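Local structure of binding domain (Hc) of Paraclostridial Mosquitocidal Protein 1 (Paraclostridium bifermentans, 6HOX) at residues A[170-173]-A[179-182]; A[185-190]-A[231-236]; A[242-245]-A[249-252]; A[329-334]-A[376-381]; A[416-421]-A[427-432]. The protein serves as the receptor-binding part of a clostridial neurotoxin that targets Anopheles mosquitoes, directing the toxin to host nerve cells. All blocks are in the same frame, centred on the assembly; numbering follows the deposited sequence. Where two conformers were deposited one is given.

Interaction 1 (A[170-173]-A[179-182]); sequences TITV and CTLY
T170 pairs with Y182, and T172 with T180, each through both backbone N-H and C=O, so strands 170-173 and 179-182 run antiparallel, their axes approaching to 4.7 Å at an angle of 168°. Of the four bonds the shortest runs from Y182 N to T170 O at 2.8 Å. I171 faces L181 between these pairs and V173 faces C179 beyond, both non-hydrogen-bonded, where CA-H groups lean on carbonyl oxygens, as I171 CA does on T180 O.

Side chains alternate between the two faces. On one, I171 CG1 meets L181 CD1 at 3.9 Å, and C179 SG lies 4.1 Å from both I171 CG2 and V173 CG2. The other face is more polar. With OG1 of T172 set between its own N and carbonyl carbon (chi1 68°), the hydroxyl reaches two waters: one joins it to Y182 OH, with 2.6 Å from the water to T172 OG1, and the other to T180 OG1.

The hairpin belongs to the concanavalin-like half of the binding domain. Strand 89-96 flanks 170-173 and strand 186-192 flanks 179-182; W134 of strand 131-137 covers the I171 face, while V236 of helix 233-241 packs on T170, T172 and Y182.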
# COMPACT_ATOMS: atom_id res chain seq x y z
N THR A 170 -5.35 1.18 12.66
CA THR A 170 -6.27 0.83 13.71
C THR A 170 -5.88 1.61 14.97
O THR A 170 -4.72 1.65 15.34
CB THR A 170 -6.32 -0.68 14.00
OG1 THR A 170 -6.49 -1.45 12.80
CG2 THR A 170 -7.43 -1.05 14.97
N ILE A 171 -6.88 2.20 15.63
CA ILE A 171 -6.72 2.92 16.91
C ILE A 171 -7.76 2.34 17.88
O ILE A 171 -8.95 2.37 17.60
CB ILE A 171 -6.93 4.44 16.70
CG1 ILE A 171 -5.92 5.04 15.72
CG2 ILE A 171 -6.93 5.22 18.00
CD1 ILE A 171 -6.41 6.32 15.11
N THR A 172 -7.30 1.77 18.99
CA THR A 172 -8.18 1.19 19.99
C THR A 172 -8.12 2.09 21.23
O THR A 172 -7.03 2.56 21.63
CB THR A 172 -7.83 -0.28 20.25
OG1 THR A 172 -6.56 -0.37 20.90
CG2 THR A 172 -7.79 -1.12 18.99
N VAL A 173 -9.30 2.36 21.81
CA VAL A 173 -9.44 3.20 22.99
C VAL A 173 -10.21 2.41 24.06
O VAL A 173 -11.39 2.11 23.91
CB VAL A 173 -10.12 4.53 22.63
CG1 VAL A 173 -10.28 5.44 23.84
CG2 VAL A 173 -9.36 5.24 21.52
N CYS A 179 -4.76 3.86 25.04
CA CYS A 179 -4.99 4.10 23.66
C CYS A 179 -3.86 3.43 22.87
O CYS A 179 -2.70 3.63 23.23
CB CYS A 179 -4.92 5.60 23.43
SG CYS A 179 -5.30 5.96 21.72
N THR A 180 -4.18 2.66 21.83
CA THR A 180 -3.15 1.90 21.06
C THR A 180 -3.34 2.13 19.56
O THR A 180 -4.47 2.11 19.07
CB THR A 180 -3.19 0.40 21.38
OG1 THR A 180 -3.03 0.26 22.79
CG2 THR A 180 -2.13 -0.39 20.66
N LEU A 181 -2.22 2.35 18.84
CA LEU A 181 -2.23 2.58 17.40
C LEU A 181 -1.46 1.47 16.68
O LEU A 181 -0.36 1.09 17.08
CB LEU A 181 -1.64 3.94 17.06
CG LEU A 181 -1.85 4.35 15.59
CD1 LEU A 181 -2.14 5.83 15.46
CD2 LEU A 181 -0.65 3.99 14.74
N TYR A 182 -2.05 1.01 15.57
CA TYR A 182 -1.57 -0.09 14.74
C TYR A 182 -1.45 0.40 13.29
O TYR A 182 -2.30 1.16 12.84
CB TYR A 182 -2.54 -1.27 14.77
CG TYR A 182 -2.81 -1.91 16.10
CD1 TYR A 182 -3.73 -1.38 16.98
CD2 TYR A 182 -2.18 -3.10 16.47
CE1 TYR A 182 -3.99 -1.96 18.21
CE2 TYR A 182 -2.43 -3.70 17.70
CZ TYR A 182 -3.33 -3.13 18.59
OH TYR A 182 -3.60 -3.69 19.80
O HOH W 1 -5.63 -2.78 21.12
O HOH W 2 -6.14 0.32 23.62

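Interaction 2 (A[185-190]-A[231-236]); sequences GDKIDS and LNESEV
K187 and E233 meet with their side chains crossing at about a right angle, the lysine coming from a strand and the glutamate from the first turn of a helix. Each sends CG away from its backbone N (chi1 -174° for K187, -169° for E233), which carries both chains toward each other. The glutamate then continues extended, whereas the lysine bends at chi3 and lays its CE over one face of the carboxylate, 3.5 Å from E233 OE1. The ammonium group lies over the same face, well out of the carboxylate plane, which accords with the quality of the bond: K187 NZ to E233 OE1 is a salt bridge of 3.3 Å, but as a hydrogen bond it is weak. The other carboxylate oxygen is engaged through water, which donates to E233 OE2 at 2.6 Å and accepts from K187 N. E233 thus meets the lysine side chain through a weakly bonded salt bridge and its backbone N by way of water, on a side of the contact that is exposed.

Deeper in, V236 CG1 rests 4.1 Å from G185 CA, and a second water donates to G185 O and to E233 O. A capping box closes the helix start: E235 N gives a bond to N232 OD1 at 2.8 Å, while E235 OE1 accepts from N232 N with its anti lone pair.

At I188 and D189, which both face L181, strand 186-192 forms a classic beta bulge. This strand borders strand 178-183, whose T180 and Y182 both touch K187, and helix 233-241 lies against the same sheet, over strand 167-174.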
# COMPACT_ATOMS: atom_id res chain seq x y z
N GLY A 185 -1.93 -3.96 11.05
CA GLY A 185 -2.16 -4.98 12.05
C GLY A 185 -1.05 -5.09 13.08
O GLY A 185 -1.13 -5.93 13.96
N ASP A 186 0.01 -4.28 12.96
CA ASP A 186 1.13 -4.24 13.92
C ASP A 186 1.02 -3.02 14.85
O ASP A 186 0.94 -1.88 14.42
CB ASP A 186 2.48 -4.17 13.20
CG ASP A 186 2.83 -5.39 12.37
OD1 ASP A 186 2.39 -6.49 12.73
OD2 ASP A 186 3.55 -5.21 11.37
N LYS A 187 1.09 -3.28 16.16
CA LYS A 187 1.10 -2.24 17.17
C LYS A 187 2.36 -1.39 17.04
O LYS A 187 3.47 -1.91 16.96
CB LYS A 187 1.04 -2.90 18.54
CG LYS A 187 0.91 -1.93 19.70
CD LYS A 187 0.52 -2.63 20.97
CE LYS A 187 1.52 -3.68 21.39
NZ LYS A 187 1.27 -4.10 22.79
N ILE A 188 2.16 -0.07 17.00
CA ILE A 188 3.19 0.93 16.75
C ILE A 188 3.50 1.68 18.05
O ILE A 188 4.65 1.99 18.33
CB ILE A 188 2.70 1.93 15.68
CG1 ILE A 188 2.39 1.24 14.36
CG2 ILE A 188 3.68 3.08 15.48
CD1 ILE A 188 3.52 0.40 13.83
N ASP A 189 2.45 2.09 18.74
CA ASP A 189 2.58 2.95 19.91
C ASP A 189 1.34 2.79 20.80
O ASP A 189 0.29 2.28 20.36
CB ASP A 189 2.77 4.41 19.49
CG ASP A 189 3.54 5.26 20.48
OD1 ASP A 189 3.84 4.76 21.57
OD2 ASP A 189 3.82 6.41 20.15
N SER A 190 1.49 3.23 22.06
CA SER A 190 0.42 3.23 23.01
C SER A 190 0.68 4.26 24.12
O SER A 190 1.82 4.61 24.43
CB SER A 190 0.21 1.85 23.56
OG SER A 190 1.17 1.61 24.54
N LEU A 231 -10.65 -3.32 20.38
CA LEU A 231 -10.17 -4.62 19.94
C LEU A 231 -8.82 -4.89 20.61
O LEU A 231 -8.03 -3.96 20.84
CB LEU A 231 -10.03 -4.68 18.42
CG LEU A 231 -11.25 -4.31 17.58
CD1 LEU A 231 -10.92 -4.43 16.10
CD2 LEU A 231 -12.45 -5.18 17.92
N ASN A 232 -8.57 -6.16 20.94
CA ASN A 232 -7.28 -6.57 21.47
C ASN A 232 -6.32 -6.78 20.28
O ASN A 232 -6.73 -6.71 19.12
CB ASN A 232 -7.39 -7.75 22.43
CG ASN A 232 -7.80 -9.06 21.77
OD1 ASN A 232 -7.45 -9.32 20.62
ND2 ASN A 232 -8.54 -9.87 22.51
N GLU A 233 -5.04 -6.97 20.61
CA GLU A 233 -3.95 -7.05 19.65
C GLU A 233 -4.23 -8.16 18.63
O GLU A 233 -3.96 -7.98 17.41
CB GLU A 233 -2.63 -7.18 20.42
CG GLU A 233 -1.39 -7.00 19.56
CD GLU A 233 -0.07 -6.87 20.32
OE1 GLU A 233 -0.12 -6.82 21.56
OE2 GLU A 233 0.99 -6.85 19.66
N SER A 234 -4.78 -9.29 19.09
CA SER A 234 -5.07 -10.46 18.21
C SER A 234 -6.24 -10.15 17.27
O SER A 234 -6.26 -10.58 16.11
CB SER A 234 -5.37 -11.70 18.99
OG SER A 234 -4.24 -12.07 19.76
N GLU A 235 -7.24 -9.43 17.79
CA GLU A 235 -8.39 -9.04 17.01
C GLU A 235 -7.98 -8.05 15.90
O GLU A 235 -8.54 -8.11 14.81
CB GLU A 235 -9.46 -8.45 17.93
CG GLU A 235 -10.12 -9.48 18.80
CD GLU A 235 -11.08 -8.93 19.85
OE1 GLU A 235 -10.77 -7.89 20.45
OE2 GLU A 235 -12.11 -9.57 20.07
N VAL A 236 -7.02 -7.16 16.16
CA VAL A 236 -6.59 -6.16 15.16
C VAL A 236 -5.87 -6.89 14.01
O VAL A 236 -6.08 -6.58 12.84
CB VAL A 236 -5.72 -5.05 15.78
CG1 VAL A 236 -5.13 -4.14 14.72
CG2 VAL A 236 -6.48 -4.24 16.82
O HOH W 3 -1.86 -6.89 16.16
O HOH W 4 1.02 -6.17 17.13

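Interaction 3 (A[242-245]-A[249-252]); sequences SYFN and LRDF
F244 presents its ring edge to one face of the R250 guanidinium, the two planes standing 82° apart. The touching atoms are CE1 and CD1 of the ring: F244 CE1 lies 3.7 Å from R250 NE and 4.0 Å from R250 CZ. Because the ring offers its rim and not its face, this is van der Waals contact of an aromatic edge with a flat cation, distinct from a cation-pi stack. A bend at chi2 (-86°) turns the arginine chain before it straightens, and the guanidinium is brought up beside F244.

The charged end is held mainly from outside the two segments. R250 NH1 donates to the carbonyl oxygens of G254 and R58, which probably fixes the rotation of the group and satisfies part of its buried polarity. R250 NH2 stands 4.0 Å from Y243 O, obliquely placed and without a hydrogen bond. F244 also touches F240, R58 and D379, and Y243 meets the rings of W94 and H168.

Both segments belong to the linker that follows helix 233-241 and leads to strand 263-267. Such a junction is characteristic of clostridial neurotoxin binding domains, where a jelly-roll-like N-terminal half is followed by a beta-trefoil half; here R250 contacts residues of both.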
# COMPACT_ATOMS: atom_id res chain seq x y z
N SER A 242 -8.39 -9.85 7.35
CA SER A 242 -9.68 -10.08 6.74
C SER A 242 -9.80 -9.31 5.42
O SER A 242 -10.69 -9.60 4.62
CB SER A 242 -10.81 -9.75 7.69
OG SER A 242 -11.01 -8.35 7.84
N TYR A 243 -8.94 -8.32 5.20
CA TYR A 243 -8.94 -7.54 3.96
C TYR A 243 -8.17 -8.24 2.83
O TYR A 243 -8.15 -7.72 1.71
CB TYR A 243 -8.38 -6.15 4.23
CG TYR A 243 -9.32 -5.31 5.05
CD1 TYR A 243 -10.53 -4.90 4.52
CD2 TYR A 243 -9.03 -4.96 6.36
CE1 TYR A 243 -11.42 -4.14 5.25
CE2 TYR A 243 -9.91 -4.18 7.10
CZ TYR A 243 -11.11 -3.78 6.55
OH TYR A 243 -12.01 -3.04 7.27
N PHE A 244 -7.57 -9.39 3.11
CA PHE A 244 -6.76 -10.13 2.12
C PHE A 244 -7.23 -11.59 2.05
O PHE A 244 -6.43 -12.52 2.01
CB PHE A 244 -5.28 -10.00 2.50
CG PHE A 244 -4.77 -8.58 2.50
CD1 PHE A 244 -4.42 -7.97 1.30
CD2 PHE A 244 -4.70 -7.83 3.67
CE1 PHE A 244 -3.96 -6.67 1.29
CE2 PHE A 244 -4.24 -6.53 3.65
CZ PHE A 244 -3.88 -5.95 2.45
N ASN A 245 -8.54 -11.78 1.98
CA ASN A 245 -9.17 -13.11 2.08
C ASN A 245 -9.19 -13.81 0.70
O ASN A 245 -9.53 -14.98 0.62
CB ASN A 245 -10.58 -13.02 2.66
CG ASN A 245 -11.42 -11.92 2.04
OD1 ASN A 245 -10.92 -10.81 1.80
ND2 ASN A 245 -12.69 -12.20 1.77
N LEU A 249 -3.31 -11.30 -6.43
CA LEU A 249 -2.03 -10.68 -6.13
C LEU A 249 -2.22 -9.16 -6.11
O LEU A 249 -3.28 -8.64 -6.44
CB LEU A 249 -1.00 -11.12 -7.18
CG LEU A 249 -0.61 -12.60 -7.12
CD1 LEU A 249 0.35 -12.95 -8.25
CD2 LEU A 249 0.01 -12.93 -5.78
N ARG A 250 -1.17 -8.45 -5.73
CA ARG A 250 -1.21 -7.03 -5.49
C ARG A 250 -0.09 -6.34 -6.26
O ARG A 250 0.98 -6.91 -6.51
CB ARG A 250 -1.04 -6.76 -3.99
CG ARG A 250 -2.14 -7.35 -3.14
CD ARG A 250 -3.31 -6.41 -3.05
NE ARG A 250 -4.42 -7.04 -2.36
CZ ARG A 250 -5.64 -6.55 -2.35
NH1 ARG A 250 -5.85 -5.32 -2.78
NH2 ARG A 250 -6.65 -7.30 -1.93
N ASP A 251 -0.36 -5.08 -6.62
CA ASP A 251 0.67 -4.20 -7.10
C ASP A 251 1.35 -3.51 -5.91
O ASP A 251 0.99 -3.69 -4.75
CB ASP A 251 0.14 -3.22 -8.15
CG ASP A 251 -0.80 -2.14 -7.66
OD1 ASP A 251 -0.80 -1.84 -6.44
OD2 ASP A 251 -1.53 -1.58 -8.51
N PHE A 252 2.39 -2.74 -6.24
CA PHE A 252 3.28 -2.07 -5.32
C PHE A 252 2.50 -1.16 -4.35
O PHE A 252 2.93 -0.98 -3.19
CB PHE A 252 4.27 -1.25 -6.15
CG PHE A 252 5.29 -0.50 -5.33
CD1 PHE A 252 6.45 -1.14 -4.91
CD2 PHE A 252 5.07 0.81 -4.97
CE1 PHE A 252 7.39 -0.46 -4.15
CE2 PHE A 252 6.01 1.49 -4.21
CZ PHE A 252 7.17 0.86 -3.81

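Interaction 4 (A[329-334]-A[376-381]); sequences VRKNDV and QSNDKY
The flat group of the contact is the N378 amide, and it is met at its oxygen by the ammonium end of K331. K331 NZ donates to N378 OD1 at 2.9 Å; the C=O...N angle is 139°, with the donor tilted 17° from the carbonyl plane. K331 CE follows close behind, 3.1 Å from the same N378 OD1. At the other end of the amide, N378 ND2 donates to F244 O of the linker, so both heteroatoms are used and the orientation of the amide is well defined.

The lysine chain leaves with CG opposite its backbone N (chi1 -176°), runs on, and bends at chi3, crossing the asparagine at about a right angle. A water extends its reach: it accepts from K331 NZ at 2.6 Å and donates to Q376 O.

Both partners sit in tight turns, which the contact joins at the surface of the trefoil half. R330 to D333 form a type II turn, closed by a bond from D333 N to R330 O, with R330 N also donating to D333 OD2. S377 to K380 form a type I turn, in which K380 NZ reaches S377 OG at 3.0 Å.

The ammonium group is thus held by two neutral oxygens, one amide and one water; with no carboxylate across the contact, it probably keeps its charge.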
# COMPACT_ATOMS: atom_id res chain seq x y z
N VAL A 329 -4.94 -10.78 -11.61
CA VAL A 329 -3.95 -11.83 -11.50
C VAL A 329 -4.13 -12.48 -10.14
O VAL A 329 -4.18 -11.79 -9.13
CB VAL A 329 -2.51 -11.30 -11.66
CG1 VAL A 329 -1.51 -12.45 -11.68
CG2 VAL A 329 -2.38 -10.43 -12.89
N ARG A 330 -4.25 -13.81 -10.14
CA ARG A 330 -4.37 -14.57 -8.92
C ARG A 330 -3.15 -15.47 -8.74
O ARG A 330 -2.50 -15.91 -9.69
CB ARG A 330 -5.67 -15.39 -8.94
CG ARG A 330 -6.92 -14.52 -8.86
CD ARG A 330 -8.19 -15.32 -9.00
NE ARG A 330 -9.38 -14.47 -8.94
CZ ARG A 330 -9.83 -13.69 -9.91
NH1 ARG A 330 -9.27 -13.70 -11.11
NH2 ARG A 330 -10.83 -12.87 -9.67
N LYS A 331 -2.87 -15.70 -7.46
CA LYS A 331 -1.86 -16.61 -6.96
C LYS A 331 -1.94 -17.94 -7.72
O LYS A 331 -3.00 -18.52 -7.78
CB LYS A 331 -2.16 -16.80 -5.47
CG LYS A 331 -1.17 -17.64 -4.71
CD LYS A 331 -1.69 -18.13 -3.37
CE LYS A 331 -2.15 -17.03 -2.44
NZ LYS A 331 -2.40 -17.57 -1.09
N ASN A 332 -0.82 -18.34 -8.32
CA ASN A 332 -0.60 -19.58 -9.05
C ASN A 332 -1.05 -19.52 -10.51
O ASN A 332 -1.02 -20.54 -11.20
CB ASN A 332 -1.21 -20.82 -8.38
CG ASN A 332 -0.67 -21.05 -6.99
OD1 ASN A 332 -1.41 -21.53 -6.13
ND2 ASN A 332 0.59 -20.72 -6.75
N ASP A 333 -1.39 -18.34 -11.02
CA ASP A 333 -1.73 -18.20 -12.45
C ASP A 333 -0.47 -18.37 -13.29
O ASP A 333 0.59 -17.90 -12.90
CB ASP A 333 -2.33 -16.83 -12.77
CG ASP A 333 -3.78 -16.66 -12.36
OD1 ASP A 333 -4.39 -17.66 -11.92
OD2 ASP A 333 -4.30 -15.52 -12.52
N VAL A 334 -0.61 -19.05 -14.43
CA VAL A 334 0.44 -19.17 -15.40
C VAL A 334 0.29 -17.99 -16.37
O VAL A 334 -0.79 -17.73 -16.89
CB VAL A 334 0.43 -20.52 -16.14
CG1 VAL A 334 1.37 -20.52 -17.33
CG2 VAL A 334 0.79 -21.65 -15.18
N GLN A 376 4.55 -16.11 0.73
CA GLN A 376 4.33 -15.43 2.01
C GLN A 376 2.81 -15.32 2.20
O GLN A 376 2.08 -16.15 1.72
CB GLN A 376 5.09 -14.10 2.01
CG GLN A 376 6.60 -14.25 1.82
CD GLN A 376 7.24 -15.04 2.93
OE1 GLN A 376 6.99 -14.80 4.11
NE2 GLN A 376 8.07 -16.01 2.57
N SER A 377 2.32 -14.30 2.89
CA SER A 377 0.87 -14.13 3.13
C SER A 377 0.26 -13.22 2.06
O SER A 377 0.98 -12.51 1.37
CB SER A 377 0.65 -13.60 4.50
OG SER A 377 1.55 -12.53 4.75
N ASN A 378 -1.07 -13.25 1.93
CA ASN A 378 -1.83 -12.55 0.88
C ASN A 378 -1.71 -11.02 1.01
O ASN A 378 -2.02 -10.31 0.04
CB ASN A 378 -3.32 -12.85 0.92
CG ASN A 378 -3.70 -14.20 0.36
OD1 ASN A 378 -2.93 -14.83 -0.36
ND2 ASN A 378 -4.90 -14.65 0.69
N ASP A 379 -1.30 -10.53 2.18
CA ASP A 379 -1.21 -9.11 2.43
C ASP A 379 0.04 -8.48 1.80
O ASP A 379 0.13 -7.26 1.73
CB ASP A 379 -1.24 -8.83 3.94
CG ASP A 379 -0.17 -9.61 4.68
OD1 ASP A 379 -0.29 -10.84 4.74
OD2 ASP A 379 0.80 -8.98 5.12
N LYS A 380 1.02 -9.29 1.38
CA LYS A 380 2.26 -8.74 0.77
C LYS A 380 1.94 -8.08 -0.58
O LYS A 380 1.09 -8.53 -1.34
CB LYS A 380 3.30 -9.85 0.68
CG LYS A 380 3.65 -10.47 2.02
CD LYS A 380 3.99 -9.41 3.04
CE LYS A 380 4.78 -9.92 4.24
NZ LYS A 380 4.21 -11.19 4.74
N TYR A 381 2.61 -6.95 -0.85
CA TYR A 381 2.36 -6.18 -2.06
C TYR A 381 3.39 -6.53 -3.14
O TYR A 381 3.51 -5.81 -4.11
CB TYR A 381 2.41 -4.68 -1.77
CG TYR A 381 1.28 -4.15 -0.93
CD1 TYR A 381 0.22 -4.96 -0.54
CD2 TYR A 381 1.27 -2.84 -0.51
CE1 TYR A 381 -0.81 -4.49 0.27
CE2 TYR A 381 0.25 -2.35 0.29
CZ TYR A 381 -0.80 -3.17 0.67
OH TYR A 381 -1.82 -2.69 1.46
O HOH W 5 -0.18 -17.02 0.15

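Interaction 5 (A[416-421]-A[427-432]); sequences GWYLDN and LKKHTK
Y418 takes part in both kinds of interaction here, apolar over its ring and polar at its hydroxyl. The apolar part is supplied by K429, whose aliphatic chain crosses the tyrosine at about a right angle. Its CB lies over one face of the ring, and further along the chain K429 CD approaches Y418 CE1 to 3.4 Å, while K429 CG is 3.7 Å from the same Y418 CE1. The methylenes thus do the covering, and bends at chi3 and chi4 carry the ammonium group beyond the ring. L425, T433 and S397 also touch Y418, so that the ring is buried.

The two short helices, 416-420 and 427-432, follow one another in the trefoil half of the binding domain, joined by a six-residue connection. Their nearest CA atoms, those of Y418 and K429, are 7.5 Å apart, and the Y418 side chain reaches from the first helix to the second.

Hydrogen bonding completes the contact. K432, one turn after K429, brings its ammonium group to the ring edge, in the ring plane, and K432 NZ donates to Y418 OH at 2.7 Å. A bend at chi3 (-70°) turns the lysine chain toward this position, with K432 CE 3.1 Å from Y418 OH. The same nitrogen has a second, weak bond to I398 O of strand 394-398, and the positive charge next to the phenol would probably polarise the hydroxyl. Within the second helix, L427 O accepts twice, from T431 N and from T431 OG1, the hydroxyl at 2.9 Å from L427 O and above the carbonyl plane.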
# COMPACT_ATOMS: atom_id res chain seq x y z
N GLY A 416 17.38 -22.44 -8.92
CA GLY A 416 16.99 -23.75 -8.42
C GLY A 416 17.24 -23.85 -6.92
O GLY A 416 16.43 -24.40 -6.21
N TRP A 417 18.35 -23.26 -6.45
CA TRP A 417 18.70 -23.28 -5.02
C TRP A 417 17.62 -22.56 -4.19
O TRP A 417 17.21 -23.06 -3.17
CB TRP A 417 20.08 -22.66 -4.78
CG TRP A 417 20.47 -22.75 -3.34
CD1 TRP A 417 20.45 -21.75 -2.41
CD2 TRP A 417 20.91 -23.92 -2.65
NE1 TRP A 417 20.83 -22.23 -1.19
CE2 TRP A 417 21.12 -23.56 -1.30
CE3 TRP A 417 21.11 -25.26 -3.02
CZ2 TRP A 417 21.54 -24.47 -0.33
CZ3 TRP A 417 21.52 -26.16 -2.07
CH2 TRP A 417 21.74 -25.77 -0.74
N TYR A 418 17.22 -21.37 -4.62
CA TYR A 418 16.21 -20.59 -3.87
C TYR A 418 14.87 -21.33 -3.87
O TYR A 418 14.15 -21.32 -2.88
CB TYR A 418 16.04 -19.18 -4.43
CG TYR A 418 17.26 -18.31 -4.30
CD1 TYR A 418 18.31 -18.68 -3.47
CD2 TYR A 418 17.37 -17.12 -5.00
CE1 TYR A 418 19.45 -17.90 -3.36
CE2 TYR A 418 18.51 -16.34 -4.91
CZ TYR A 418 19.55 -16.73 -4.07
OH TYR A 418 20.68 -15.99 -3.95
N LEU A 419 14.55 -21.96 -4.99
CA LEU A 419 13.30 -22.72 -5.06
C LEU A 419 13.32 -23.85 -4.02
O LEU A 419 12.44 -23.91 -3.18
CB LEU A 419 13.11 -23.28 -6.47
CG LEU A 419 11.88 -24.17 -6.65
CD1 LEU A 419 10.59 -23.37 -6.41
CD2 LEU A 419 11.87 -24.77 -8.04
N ASP A 420 14.34 -24.71 -4.08
CA ASP A 420 14.36 -25.92 -3.26
C ASP A 420 14.54 -25.59 -1.77
O ASP A 420 14.06 -26.34 -0.93
CB ASP A 420 15.47 -26.89 -3.69
CG ASP A 420 15.34 -27.43 -5.10
OD1 ASP A 420 14.22 -27.36 -5.66
OD2 ASP A 420 16.37 -27.88 -5.65
N ASN A 421 15.18 -24.47 -1.45
CA ASN A 421 15.47 -24.11 -0.05
C ASN A 421 14.68 -22.85 0.38
O ASN A 421 15.06 -22.15 1.32
CB ASN A 421 16.98 -23.93 0.13
CG ASN A 421 17.73 -25.21 -0.17
OD1 ASN A 421 18.29 -25.35 -1.26
ND2 ASN A 421 17.67 -26.15 0.75
N LEU A 427 17.36 -13.39 4.84
CA LEU A 427 16.56 -12.22 4.48
C LEU A 427 16.95 -11.67 3.09
O LEU A 427 16.08 -11.35 2.31
CB LEU A 427 16.76 -11.14 5.55
CG LEU A 427 15.87 -9.90 5.40
CD1 LEU A 427 14.40 -10.26 5.58
CD2 LEU A 427 16.27 -8.81 6.39
N LYS A 428 18.26 -11.55 2.82
CA LYS A 428 18.78 -10.98 1.57
C LYS A 428 18.27 -11.79 0.37
O LYS A 428 17.86 -11.22 -0.65
CB LYS A 428 20.31 -10.95 1.62
CG LYS A 428 21.00 -10.41 0.38
CD LYS A 428 22.33 -11.08 0.05
CE LYS A 428 22.18 -12.53 -0.40
NZ LYS A 428 23.39 -13.05 -1.09
N LYS A 429 18.27 -13.12 0.49
CA LYS A 429 17.90 -14.00 -0.61
C LYS A 429 16.39 -13.94 -0.81
O LYS A 429 15.95 -13.87 -1.94
CB LYS A 429 18.37 -15.43 -0.34
CG LYS A 429 19.87 -15.59 -0.45
CD LYS A 429 20.34 -17.00 -0.22
CE LYS A 429 21.64 -17.08 0.54
NZ LYS A 429 22.67 -16.17 -0.01
N HIS A 430 15.63 -13.99 0.29
CA HIS A 430 14.18 -13.75 0.24
C HIS A 430 13.92 -12.45 -0.52
O HIS A 430 13.12 -12.44 -1.44
CB HIS A 430 13.50 -13.76 1.62
CG HIS A 430 13.01 -15.09 2.09
ND1 HIS A 430 12.86 -15.40 3.43
CD2 HIS A 430 12.67 -16.21 1.42
CE1 HIS A 430 12.45 -16.65 3.56
NE2 HIS A 430 12.32 -17.17 2.34
N THR A 431 14.63 -11.37 -0.16
CA THR A 431 14.47 -10.03 -0.75
C THR A 431 14.69 -10.08 -2.28
O THR A 431 13.91 -9.49 -3.02
CB THR A 431 15.38 -9.02 -0.02
OG1 THR A 431 14.96 -8.87 1.34
CG2 THR A 431 15.37 -7.64 -0.63
N LYS A 432 15.73 -10.80 -2.74
CA LYS A 432 16.08 -10.92 -4.17
C LYS A 432 15.05 -11.71 -4.98
O LYS A 432 15.11 -11.69 -6.24
CB LYS A 432 17.40 -11.67 -4.38
CG LYS A 432 18.64 -11.02 -3.81
CD LYS A 432 19.92 -11.53 -4.44
CE LYS A 432 20.26 -12.95 -4.06
NZ LYS A 432 21.07 -13.60 -5.14

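The five contacts come in series along the chain and trace the two halves of the binding domain. Interactions 1 and 2, with centres about 7 Å apart, share the antiparallel sheet of the concanavalin-like half, where strands 178-183 and 186-192 are neighbours. Helix 233-241 then leads to interaction 3, whose centre is about 19 Å from that of interaction 2. Interactions 3 and 4 touch, their centres about 8 Å apart, through L249 with V329 and F244 with N378. Interaction 5 lies further into the trefoil half, about 17 Å from interaction 4 between centres. Two contacts thus lie in each half, with interaction 3 in the loop where the halves meet.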